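Local coordinates for DUF4442 domain-containing protein (Pseudomonas aeruginosa, PDB 1YOC) that is of unknown function but adopts a hotdog fold related to the PaaI-type thioesterases, so it may act on acyl thioesters, at residues G103-V108 against V126-D131; E96-A101 against V135-I140; G120-P125 against M142-A147; Q17-I22 against A33-E38. All blocks are in the same frame, centred on the assembly; numbering follows the deposited sequence.

Contact 1 of 4, residues G103-V108 against V126-D131; sequences GDVRAV and VVAYVD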
# COMPACT_ATOMS: atom_id res chain seq x y z
N GLY B 103 -6.90 -16.26 0.82
CA GLY B 103 -5.91 -17.29 0.54
C GLY B 103 -4.76 -16.69 -0.25
O GLY B 103 -4.64 -15.46 -0.30
N ASP B 104 -3.90 -17.53 -0.83
CA ASP B 104 -2.77 -17.04 -1.61
C ASP B 104 -3.26 -16.20 -2.77
O ASP B 104 -4.26 -16.51 -3.39
CB ASP B 104 -1.90 -18.20 -2.14
CG ASP B 104 -1.36 -19.09 -1.01
OD1 ASP B 104 -1.17 -18.64 0.15
OD2 ASP B 104 -1.11 -20.27 -1.30
N VAL B 105 -2.52 -15.13 -3.02
CA VAL B 105 -2.85 -14.15 -4.05
C VAL B 105 -2.02 -14.23 -5.33
O VAL B 105 -0.83 -14.54 -5.29
CB VAL B 105 -2.66 -12.72 -3.43
CG1 VAL B 105 -3.10 -11.67 -4.42
CG2 VAL B 105 -3.54 -12.59 -2.16
N ARG B 106 -2.68 -13.97 -6.45
CA ARG B 106 -2.04 -13.93 -7.77
C ARG B 106 -2.41 -12.54 -8.34
O ARG B 106 -3.58 -12.19 -8.41
CB ARG B 106 -2.62 -15.04 -8.67
CG ARG B 106 -1.99 -15.21 -10.08
CD ARG B 106 -2.63 -16.46 -10.84
NE ARG B 106 -3.74 -16.09 -11.75
CZ ARG B 106 -5.04 -16.33 -11.50
NH1 ARG B 106 -5.41 -16.94 -10.38
NH2 ARG B 106 -5.98 -15.96 -12.38
N ALA B 107 -1.41 -11.74 -8.72
CA ALA B 107 -1.71 -10.43 -9.27
C ALA B 107 -1.23 -10.39 -10.70
O ALA B 107 -0.10 -10.76 -10.99
CB ALA B 107 -1.01 -9.33 -8.41
N VAL B 108 -2.09 -9.90 -11.59
CA VAL B 108 -1.77 -9.86 -13.00
C VAL B 108 -1.77 -8.44 -13.53
O VAL B 108 -2.74 -7.69 -13.33
CB VAL B 108 -2.81 -10.70 -13.81
CG1 VAL B 108 -2.53 -10.58 -15.31
CG2 VAL B 108 -2.80 -12.19 -13.33
N VAL B 126 -3.94 -3.64 -12.93
CA VAL B 126 -3.59 -4.84 -12.20
C VAL B 126 -4.87 -5.42 -11.59
O VAL B 126 -5.72 -4.67 -11.07
CB VAL B 126 -2.63 -4.56 -11.00
CG1 VAL B 126 -2.29 -5.87 -10.29
CG2 VAL B 126 -1.30 -3.89 -11.49
N VAL B 127 -5.03 -6.73 -11.67
CA VAL B 127 -6.15 -7.37 -11.00
C VAL B 127 -5.55 -8.46 -10.10
O VAL B 127 -4.64 -9.19 -10.52
CB VAL B 127 -7.15 -7.98 -12.00
CG1 VAL B 127 -8.31 -8.65 -11.24
CG2 VAL B 127 -7.74 -6.84 -12.87
N ALA B 128 -6.00 -8.54 -8.85
CA ALA B 128 -5.50 -9.58 -7.97
C ALA B 128 -6.64 -10.56 -7.73
O ALA B 128 -7.80 -10.17 -7.62
CB ALA B 128 -4.98 -9.01 -6.60
N TYR B 129 -6.24 -11.83 -7.67
CA TYR B 129 -7.13 -12.97 -7.50
C TYR B 129 -6.75 -13.86 -6.32
O TYR B 129 -5.56 -13.96 -5.94
CB TYR B 129 -7.03 -13.89 -8.73
CG TYR B 129 -7.33 -13.26 -10.05
CD1 TYR B 129 -8.61 -13.34 -10.61
CD2 TYR B 129 -6.34 -12.55 -10.75
CE1 TYR B 129 -8.92 -12.74 -11.83
CE2 TYR B 129 -6.63 -11.93 -11.99
CZ TYR B 129 -7.92 -12.03 -12.52
OH TYR B 129 -8.23 -11.45 -13.75
N VAL B 130 -7.77 -14.54 -5.80
CA VAL B 130 -7.60 -15.58 -4.81
C VAL B 130 -8.47 -16.73 -5.36
O VAL B 130 -9.66 -16.54 -5.65
CB VAL B 130 -8.06 -15.18 -3.36
CG1 VAL B 130 -8.11 -16.44 -2.50
CG2 VAL B 130 -7.04 -14.21 -2.73
N ASP B 131 -7.87 -17.91 -5.51
CA ASP B 131 -8.60 -19.07 -6.06
C ASP B 131 -9.30 -18.69 -7.37
O ASP B 131 -10.48 -18.97 -7.59
CB ASP B 131 -9.61 -19.60 -5.02
CG ASP B 131 -10.25 -20.95 -5.41
OD1 ASP B 131 -9.57 -21.78 -6.05
OD2 ASP B 131 -11.42 -21.19 -5.06
O HOH W 1 -5.52 -18.73 -3.84
O HOH W 2 -4.30 -16.93 -6.25
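Arg106 holds its CG anti to the backbone N (chi1 -176°) and bends at chi3 (95°), which swings its guanidinium back over Tyr129, whose CG lies beside its own backbone N. The two residues form a hydrogen-bonded pair between neighbouring antiparallel strands, 105-110 and 120-130, of the hotdog sheet. The guanidinium lies flat on one ring face, the planes 11° apart, and the stack is displaced toward the rim, with Arg106 NH2 3.8 Å from Tyr129 CD2. It is also an off-centre cation-pi contact. A salt bridge from Arg106 NH1 to Asp132 would limit rotation of the planar group. Val108 CG2 meets the same ring obliquely at Tyr129 CE2.

Beneath the pair the backbone bonds are double: Arg106 N gives to Tyr129 O at 2.9 Å and Tyr129 N returns to Arg106 O at 2.8 Å. Val108 and Val127 repeat the pattern two residues on. On the opposite face, Ala107 and Ala128 form a non-hydrogen-bonded pair whose CA atoms are 4.1 Å apart. Val105 CG1 rests on Ala128 CB at 3.9 Å, while Ala107 CB meets Val126 CG1; Val105, Ala107 and Val126 also touch helix 63-81, so this is the face that packs on the central helix.

Toward the open end of the hairpin, away from its connecting loop, direct pairing gives way to water. Asp104 O accepts from two waters: one also donates to Tyr129 O, and the other, 2.6 Å from Asp104 O, accepts from Asp131 N at 3.0 Å.

Contact 2 of 4, residues E96-A101 against V135-I140; sequences EYLAKA and VFRAEI. With GOL (glycerol), chain C.
Arg137 NH2 reaches Glu96 OE1 at 3.0 Å in a nearly straight salt bridge (N-H...O 177°) across two antiparallel strands of the hotdog sheet, 86-97 and 133-146. The carboxylate oxygen lies in the guanidinium plane, but the nitrogen meets it from above the carboxylate, the two planes being 75° apart. Leu98 CD2 lies over one guanidinium face, toward its rim, 3.4 Å from Arg137 NH1. At the edge, Arg137 NE donates to O1 of a glycerol, probably from the crystallisation liquor; the same O1 gives a weak hydrogen bond to Glu96 OE1.

Behind these groups, reciprocal backbone bonds between Glu96 and Arg137 set both side chains on one face. On the other, Tyr97 and Phe136 lie side by side, pointing the same way, with Tyr97 CD1 at the edge of the Phe136 ring. Phe136 continues onto Ala70 of helix 63-81, and Tyr97 packs on Gly92 of the second subunit. Glu96 itself joins an antiparallel ladder with a strand of that subunit, which carries the sheet across the dimer interface.

Beyond Tyr97 the regular pairing stops. Val135 and Phe136 form a classic beta bulge opposite Ala128, and Val135 O is gripped by two successive amides from the same face of its carbonyl plane: Leu98 N at 2.9 Å and Ala99 N at 3.2 Å.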
# COMPACT_ATOMS: atom_id res chain seq x y z
N GLU B 96 -9.51 -0.49 -5.88
CA GLU B 96 -10.84 -0.82 -5.36
C GLU B 96 -10.77 -2.21 -4.74
O GLU B 96 -10.16 -3.15 -5.30
CB GLU B 96 -11.89 -0.82 -6.49
CG GLU B 96 -12.24 0.64 -6.88
CD GLU B 96 -13.21 0.69 -8.03
OE1 GLU B 96 -12.78 0.59 -9.19
OE2 GLU B 96 -14.41 0.79 -7.76
N TYR B 97 -11.39 -2.34 -3.57
CA TYR B 97 -11.38 -3.59 -2.84
C TYR B 97 -12.66 -4.32 -3.18
O TYR B 97 -13.75 -3.92 -2.76
CB TYR B 97 -11.28 -3.28 -1.35
CG TYR B 97 -10.04 -2.45 -1.07
CD1 TYR B 97 -8.77 -2.92 -1.41
CD2 TYR B 97 -10.14 -1.18 -0.45
CE1 TYR B 97 -7.60 -2.17 -1.14
CE2 TYR B 97 -8.97 -0.42 -0.18
CZ TYR B 97 -7.72 -0.93 -0.52
OH TYR B 97 -6.57 -0.21 -0.24
N LEU B 98 -12.53 -5.39 -3.95
CA LEU B 98 -13.71 -6.11 -4.42
C LEU B 98 -14.29 -7.19 -3.51
O LEU B 98 -15.51 -7.40 -3.50
CB LEU B 98 -13.43 -6.76 -5.78
CG LEU B 98 -12.73 -5.84 -6.81
CD1 LEU B 98 -12.65 -6.60 -8.12
CD2 LEU B 98 -13.48 -4.51 -6.97
N ALA B 99 -13.42 -7.90 -2.82
CA ALA B 99 -13.84 -9.01 -1.96
C ALA B 99 -12.73 -9.25 -0.95
O ALA B 99 -11.62 -8.80 -1.15
CB ALA B 99 -14.05 -10.29 -2.83
N LYS B 100 -13.03 -9.96 0.13
CA LYS B 100 -11.98 -10.30 1.09
C LYS B 100 -11.05 -11.29 0.41
O LYS B 100 -11.48 -12.15 -0.35
CB LYS B 100 -12.57 -10.95 2.35
CG LYS B 100 -13.62 -10.07 3.06
CD LYS B 100 -13.30 -8.57 2.88
CE LYS B 100 -14.29 -7.68 3.62
NZ LYS B 100 -14.15 -7.90 5.08
N ALA B 101 -9.76 -11.20 0.71
CA ALA B 101 -8.75 -12.08 0.10
C ALA B 101 -8.42 -13.13 1.15
O ALA B 101 -7.69 -12.88 2.12
CB ALA B 101 -7.52 -11.27 -0.26
N VAL B 135 -10.41 -10.16 -6.46
CA VAL B 135 -10.67 -9.63 -5.13
C VAL B 135 -10.19 -8.17 -5.00
O VAL B 135 -10.51 -7.51 -4.02
CB VAL B 135 -9.93 -10.46 -4.04
CG1 VAL B 135 -10.36 -11.93 -4.07
CG2 VAL B 135 -8.40 -10.32 -4.20
N PHE B 136 -9.48 -7.68 -6.00
CA PHE B 136 -8.85 -6.35 -5.94
C PHE B 136 -8.45 -5.88 -7.32
O PHE B 136 -8.04 -6.69 -8.17
CB PHE B 136 -7.60 -6.50 -5.07
CG PHE B 136 -6.62 -5.33 -5.14
CD1 PHE B 136 -6.67 -4.29 -4.21
CD2 PHE B 136 -5.58 -5.35 -6.08
CE1 PHE B 136 -5.68 -3.27 -4.20
CE2 PHE B 136 -4.58 -4.35 -6.08
CZ PHE B 136 -4.64 -3.31 -5.13
N ARG B 137 -8.56 -4.56 -7.55
CA ARG B 137 -8.13 -3.96 -8.83
C ARG B 137 -7.36 -2.68 -8.52
O ARG B 137 -7.68 -1.98 -7.57
CB ARG B 137 -9.31 -3.49 -9.71
CG ARG B 137 -10.24 -4.50 -10.28
CD ARG B 137 -11.17 -3.78 -11.34
NE ARG B 137 -12.05 -2.78 -10.72
CZ ARG B 137 -13.29 -3.03 -10.28
NH1 ARG B 137 -13.82 -4.24 -10.38
NH2 ARG B 137 -13.98 -2.08 -9.66
N ALA B 138 -6.36 -2.39 -9.35
CA ALA B 138 -5.61 -1.15 -9.22
C ALA B 138 -5.25 -0.63 -10.62
O ALA B 138 -5.23 -1.39 -11.61
CB ALA B 138 -4.33 -1.37 -8.45
N GLU B 139 -5.00 0.68 -10.67
CA GLU B 139 -4.49 1.32 -11.88
C GLU B 139 -3.36 2.19 -11.32
O GLU B 139 -3.59 2.98 -10.44
CB GLU B 139 -5.57 2.17 -12.54
CG GLU B 139 -6.49 1.34 -13.44
CD GLU B 139 -7.68 2.15 -13.98
OE1 GLU B 139 -7.66 3.40 -13.85
OE2 GLU B 139 -8.60 1.51 -14.52
N ILE B 140 -2.12 1.97 -11.78
CA ILE B 140 -0.98 2.73 -11.32
C ILE B 140 -0.50 3.58 -12.52
O ILE B 140 -0.19 3.06 -13.58
CB ILE B 140 0.13 1.79 -10.85
CG1 ILE B 140 -0.38 0.98 -9.64
CG2 ILE B 140 1.39 2.63 -10.47
CD1 ILE B 140 0.56 -0.19 -9.21
C1 GOL C . -9.28 0.50 -11.05
O1 GOL C . -10.43 -0.29 -11.34
C2 GOL C . -9.59 1.61 -10.03
O2 GOL C . -9.27 0.30 -9.54
C3 GOL C . -10.68 2.69 -10.16
O3 GOL C . -10.33 3.69 -11.13

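Contact 3 of 4, residues G120-P125 against M142-A147; sequences GNLVVP and MYVSQA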
# COMPACT_ATOMS: atom_id res chain seq x y z
N GLY B 120 5.05 10.37 -21.22
CA GLY B 120 3.87 10.94 -20.59
C GLY B 120 3.32 9.91 -19.59
O GLY B 120 4.03 9.00 -19.16
N ASN B 121 2.04 10.04 -19.24
CA ASN B 121 1.41 9.14 -18.29
C ASN B 121 0.90 7.88 -18.92
O ASN B 121 0.17 7.94 -19.91
CB ASN B 121 0.23 9.87 -17.62
CG ASN B 121 0.71 10.99 -16.74
OD1 ASN B 121 0.29 12.17 -16.87
ND2 ASN B 121 1.61 10.66 -15.85
N LEU B 122 1.29 6.75 -18.38
CA LEU B 122 0.81 5.45 -18.86
C LEU B 122 0.09 4.87 -17.64
O LEU B 122 0.65 4.88 -16.52
CB LEU B 122 1.96 4.52 -19.26
CG LEU B 122 3.00 5.06 -20.26
CD1 LEU B 122 3.98 3.90 -20.68
CD2 LEU B 122 2.28 5.62 -21.48
N VAL B 123 -1.12 4.38 -17.83
CA VAL B 123 -1.91 3.83 -16.73
C VAL B 123 -1.87 2.31 -16.80
O VAL B 123 -2.43 1.69 -17.69
CB VAL B 123 -3.38 4.37 -16.78
CG1 VAL B 123 -4.16 3.92 -15.54
CG2 VAL B 123 -3.35 5.91 -16.90
N VAL B 124 -1.17 1.71 -15.84
CA VAL B 124 -1.02 0.26 -15.81
C VAL B 124 -2.09 -0.43 -14.95
O VAL B 124 -2.24 -0.14 -13.75
CB VAL B 124 0.35 -0.10 -15.25
CG1 VAL B 124 0.52 -1.61 -15.27
CG2 VAL B 124 1.43 0.64 -16.05
N PRO B 125 -2.83 -1.38 -15.53
CA PRO B 125 -3.87 -2.08 -14.77
C PRO B 125 -3.35 -3.34 -14.08
O PRO B 125 -2.44 -4.03 -14.57
CB PRO B 125 -4.90 -2.45 -15.86
CG PRO B 125 -3.98 -2.83 -17.02
CD PRO B 125 -2.88 -1.72 -16.97
N MET B 142 2.10 5.72 -14.28
CA MET B 142 3.54 5.87 -14.39
C MET B 142 3.83 7.09 -15.25
O MET B 142 3.25 7.23 -16.35
CB MET B 142 4.15 4.66 -15.10
CG MET B 142 3.84 3.34 -14.44
SD MET B 142 4.46 3.30 -12.71
CE MET B 142 4.23 1.56 -12.32
N TYR B 143 4.68 8.00 -14.77
CA TYR B 143 5.05 9.14 -15.62
C TYR B 143 6.35 8.72 -16.33
O TYR B 143 7.36 8.43 -15.68
CB TYR B 143 5.33 10.41 -14.83
CG TYR B 143 5.65 11.55 -15.79
CD1 TYR B 143 4.65 12.10 -16.57
CD2 TYR B 143 6.95 12.04 -15.94
CE1 TYR B 143 4.93 13.16 -17.48
CE2 TYR B 143 7.24 13.08 -16.85
CZ TYR B 143 6.22 13.63 -17.61
OH TYR B 143 6.42 14.73 -18.47
N VAL B 144 6.31 8.67 -17.66
CA VAL B 144 7.44 8.19 -18.43
C VAL B 144 8.01 9.35 -19.21
O VAL B 144 7.28 10.11 -19.83
CB VAL B 144 6.99 7.07 -19.43
CG1 VAL B 144 8.17 6.62 -20.32
CG2 VAL B 144 6.41 5.89 -18.65
N SER B 145 9.33 9.48 -19.16
CA SER B 145 9.98 10.57 -19.88
C SER B 145 11.30 10.12 -20.54
O SER B 145 11.98 9.22 -20.05
CB SER B 145 10.26 11.70 -18.90
OG SER B 145 11.17 11.26 -17.89
N GLN B 146 11.63 10.74 -21.68
CA GLN B 146 12.89 10.45 -22.36
C GLN B 146 13.84 11.12 -21.39
O GLN B 146 13.76 12.34 -21.18
CB GLN B 146 13.00 11.15 -23.72
CG GLN B 146 14.29 10.80 -24.53
CD GLN B 146 15.50 11.74 -24.29
OE1 GLN B 146 16.38 11.86 -25.16
NE2 GLN B 146 15.55 12.41 -23.12
N ALA B 147 14.73 10.35 -20.80
CA ALA B 147 15.64 10.91 -19.82
C ALA B 147 16.78 9.95 -19.51
O ALA B 147 17.95 10.41 -19.52
CB ALA B 147 14.88 11.26 -18.54
OXT ALA B 147 16.49 8.75 -19.25
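Gly120 N donates to Val144 O in a short, nearly straight bond of 2.6 Å (N-H...O 174°), and Val144 N answers to Gly120 O at 2.7 Å from above the carbonyl plane. Gly120 takes a backbone conformation that a residue with a CB could hardly adopt, because the CB would run into the carbonyl oxygen before it. Two residues further, Leu122 and Met142 make the next reciprocal pair; Leu122 N reaches Met142 O within the carbonyl plane, and Met142 N approaches Leu122 O at 2.8 Å, nearly in line with the C=O bond.

The non-hydrogen-bonded pair between them, Asn121 and Tyr143, sends its side chains to the outer face. With its CG anti to the backbone N, Tyr143 extends its ring past Gly120 and brings CD1 to 3.4 Å from Asn121 ND2. That amide nitrogen sits at the edge of the ring, near its plane, and the amide and ring planes are 62° apart. Tyr143 also packs on Arg91 of strand 86-97.

The other face is apolar. Leu122 CD1 meets Val144 CG2 at 3.7 Å, and Met142, its CG anti to the carbonyl carbon, sets that CG 4.0 Å from Val124 CG2. Val124 and Met142 pack further on Thr78 of helix 63-81, while Trp116 of the preceding loop touches Leu122 and Val124. The two strand segments run at 139° to each other, a marked twist. Such a twisted antiparallel hairpin, with one face against the long helix, is typical of the curved sheet that wraps the central helix in the hotdog fold.

Contact 4 of 4, residues Q17-I22 against A33-E38; sequences QFSAMI and APQFVE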
# COMPACT_ATOMS: atom_id res chain seq x y z
N GLN B 17 16.22 -18.05 -3.46
CA GLN B 17 17.22 -17.07 -3.90
C GLN B 17 16.50 -15.77 -4.29
O GLN B 17 17.00 -14.68 -4.03
CB GLN B 17 18.02 -17.59 -5.11
CG GLN B 17 18.88 -18.87 -4.85
CD GLN B 17 18.12 -20.20 -5.11
OE1 GLN B 17 18.74 -21.27 -5.22
NE2 GLN B 17 16.80 -20.13 -5.20
N PHE B 18 15.36 -15.89 -4.96
CA PHE B 18 14.62 -14.67 -5.35
C PHE B 18 14.21 -13.94 -4.08
O PHE B 18 14.34 -12.70 -4.00
CB PHE B 18 13.36 -15.04 -6.16
CG PHE B 18 12.51 -13.87 -6.51
CD1 PHE B 18 12.78 -13.11 -7.67
CD2 PHE B 18 11.51 -13.45 -5.65
CE1 PHE B 18 12.07 -11.97 -7.97
CE2 PHE B 18 10.76 -12.28 -5.91
CZ PHE B 18 11.05 -11.53 -7.09
N SER B 19 13.74 -14.69 -3.08
CA SER B 19 13.32 -14.08 -1.83
C SER B 19 14.45 -13.33 -1.15
O SER B 19 14.23 -12.23 -0.60
CB SER B 19 12.74 -15.13 -0.88
OG SER B 19 11.47 -15.60 -1.34
N ALA B 20 15.65 -13.89 -1.18
CA ALA B 20 16.79 -13.22 -0.52
C ALA B 20 17.23 -12.01 -1.31
O ALA B 20 17.65 -10.96 -0.74
CB ALA B 20 17.97 -14.19 -0.36
N MET B 21 17.15 -12.11 -2.63
CA MET B 21 17.55 -10.99 -3.44
C MET B 21 16.58 -9.82 -3.20
O MET B 21 16.99 -8.67 -2.95
CB MET B 21 17.58 -11.37 -4.93
CG MET B 21 17.90 -10.23 -5.91
SD MET B 21 16.49 -9.06 -6.22
CE MET B 21 15.30 -10.20 -7.15
N ILE B 22 15.28 -10.08 -3.22
CA ILE B 22 14.39 -8.94 -3.09
C ILE B 22 14.49 -8.31 -1.69
O ILE B 22 14.40 -7.10 -1.55
CB ILE B 22 12.94 -9.35 -3.52
CG1 ILE B 22 12.19 -8.12 -4.06
CG2 ILE B 22 12.26 -10.03 -2.41
CD1 ILE B 22 10.88 -8.43 -4.75
N ALA B 33 6.71 -11.35 0.78
CA ALA B 33 7.38 -12.59 0.29
C ALA B 33 6.84 -13.02 -1.07
O ALA B 33 6.35 -14.12 -1.25
CB ALA B 33 7.17 -13.73 1.33
N PRO B 34 6.95 -12.14 -2.07
CA PRO B 34 6.43 -12.45 -3.40
C PRO B 34 7.33 -13.30 -4.30
O PRO B 34 8.51 -13.51 -4.01
CB PRO B 34 6.23 -11.05 -3.98
CG PRO B 34 7.53 -10.33 -3.48
CD PRO B 34 7.77 -10.91 -2.08
N GLN B 35 6.73 -13.80 -5.39
CA GLN B 35 7.49 -14.55 -6.40
C GLN B 35 6.89 -14.11 -7.73
O GLN B 35 5.70 -13.71 -7.79
CB GLN B 35 7.29 -16.06 -6.25
CG GLN B 35 7.81 -16.64 -4.94
CD GLN B 35 9.34 -16.62 -4.90
OE1 GLN B 35 10.00 -16.59 -5.94
NE2 GLN B 35 9.89 -16.63 -3.70
N PHE B 36 7.67 -14.14 -8.79
CA PHE B 36 7.10 -13.84 -10.10
C PHE B 36 6.76 -15.17 -10.76
O PHE B 36 7.56 -16.15 -10.68
CB PHE B 36 8.12 -13.15 -11.02
CG PHE B 36 8.13 -11.66 -10.89
CD1 PHE B 36 7.35 -10.86 -11.73
CD2 PHE B 36 8.89 -11.05 -9.91
CE1 PHE B 36 7.35 -9.45 -11.57
CE2 PHE B 36 8.90 -9.68 -9.75
CZ PHE B 36 8.12 -8.87 -10.59
N VAL B 37 5.60 -15.22 -11.42
CA VAL B 37 5.16 -16.39 -12.19
C VAL B 37 5.63 -16.10 -13.61
O VAL B 37 6.15 -16.98 -14.33
CB VAL B 37 3.62 -16.54 -12.22
CG1 VAL B 37 3.21 -17.70 -13.18
CG2 VAL B 37 3.12 -16.79 -10.84
N GLU B 38 5.45 -14.85 -14.04
CA GLU B 38 5.90 -14.48 -15.38
C GLU B 38 6.28 -13.01 -15.46
O GLU B 38 5.67 -12.17 -14.80
CB GLU B 38 4.81 -14.74 -16.43
CG GLU B 38 5.39 -14.65 -17.84
CD GLU B 38 4.38 -15.01 -18.95
OE1 GLU B 38 3.35 -15.66 -18.64
OE2 GLU B 38 4.63 -14.63 -20.11
O HOH W 3 9.95 -13.46 -1.61
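Phe18 pushes its ring from helix 15-25 into the closely packed side of the contact, where CZ lies 3.6 Å from Phe36 CD2. The Phe18 atom arrives at the edge of the Phe36 ring, near its plane, but the aromatic pair as a whole is oblique, with planes at 77° and centroids 5.9 Å apart. At the Phe18 ring's own edge comes Pro34 O, 3.2 Å from CE2, so the carbonyl faces the polarised rim of the ring. The CG of Phe18 is anti to the backbone N (chi1 176°), which directs the ring off the helix toward residues 34-36. One turn later Ile22 CD1 touches Pro34 CG at 4.1 Å, a looser apolar contact.

This is where an N-terminal helix packs against the start of strand 35-40, an outermost strand, within this chain, of the hotdog sheet. Leu72 of the central helix 63-81 touches Ile22, Pro34 and Phe36, while Met7 of helix 2-13 packs on both phenylalanines.

The polar side is built from Ser19 and Gln35, both partly exposed, and a water. Gln35 is bent at chi2 (-70°), which turns its amide back alongside Phe18: the two side chains run past each other in opposite directions, with OE1 3.5 Å from Phe18 CD2. Ser19 OG and Gln35 NE2 each hydrogen-bond to Pro15 O, the carbonyl at the start of the helix, and lie 3.0 Å from each other. The water sits 2.6 Å from Ser19 OG and donates to Pro34 O at 2.8 Å.

How the contacts relate
Contact 4 comes first along the chain and closes before the others open; contact 1 is nested within the loop closed by contact 2, and contact 3 crosses both. All four reach the same six-stranded antiparallel sheet. Contacts 1 and 2, with centres about 9 Å apart, meet through the backbone of Ala128 with Val135 and Phe136. Contact 3 shares strand 120-130 with contact 1 and strand 133-146 with contact 2, but its centre lies about 24 Å and 22 Å from theirs. Contact 4, about 16 Å from contact 1 between centres, attaches a helix at one edge strand, whereas contact 2 lies at the other, where the second subunit extends the sheet.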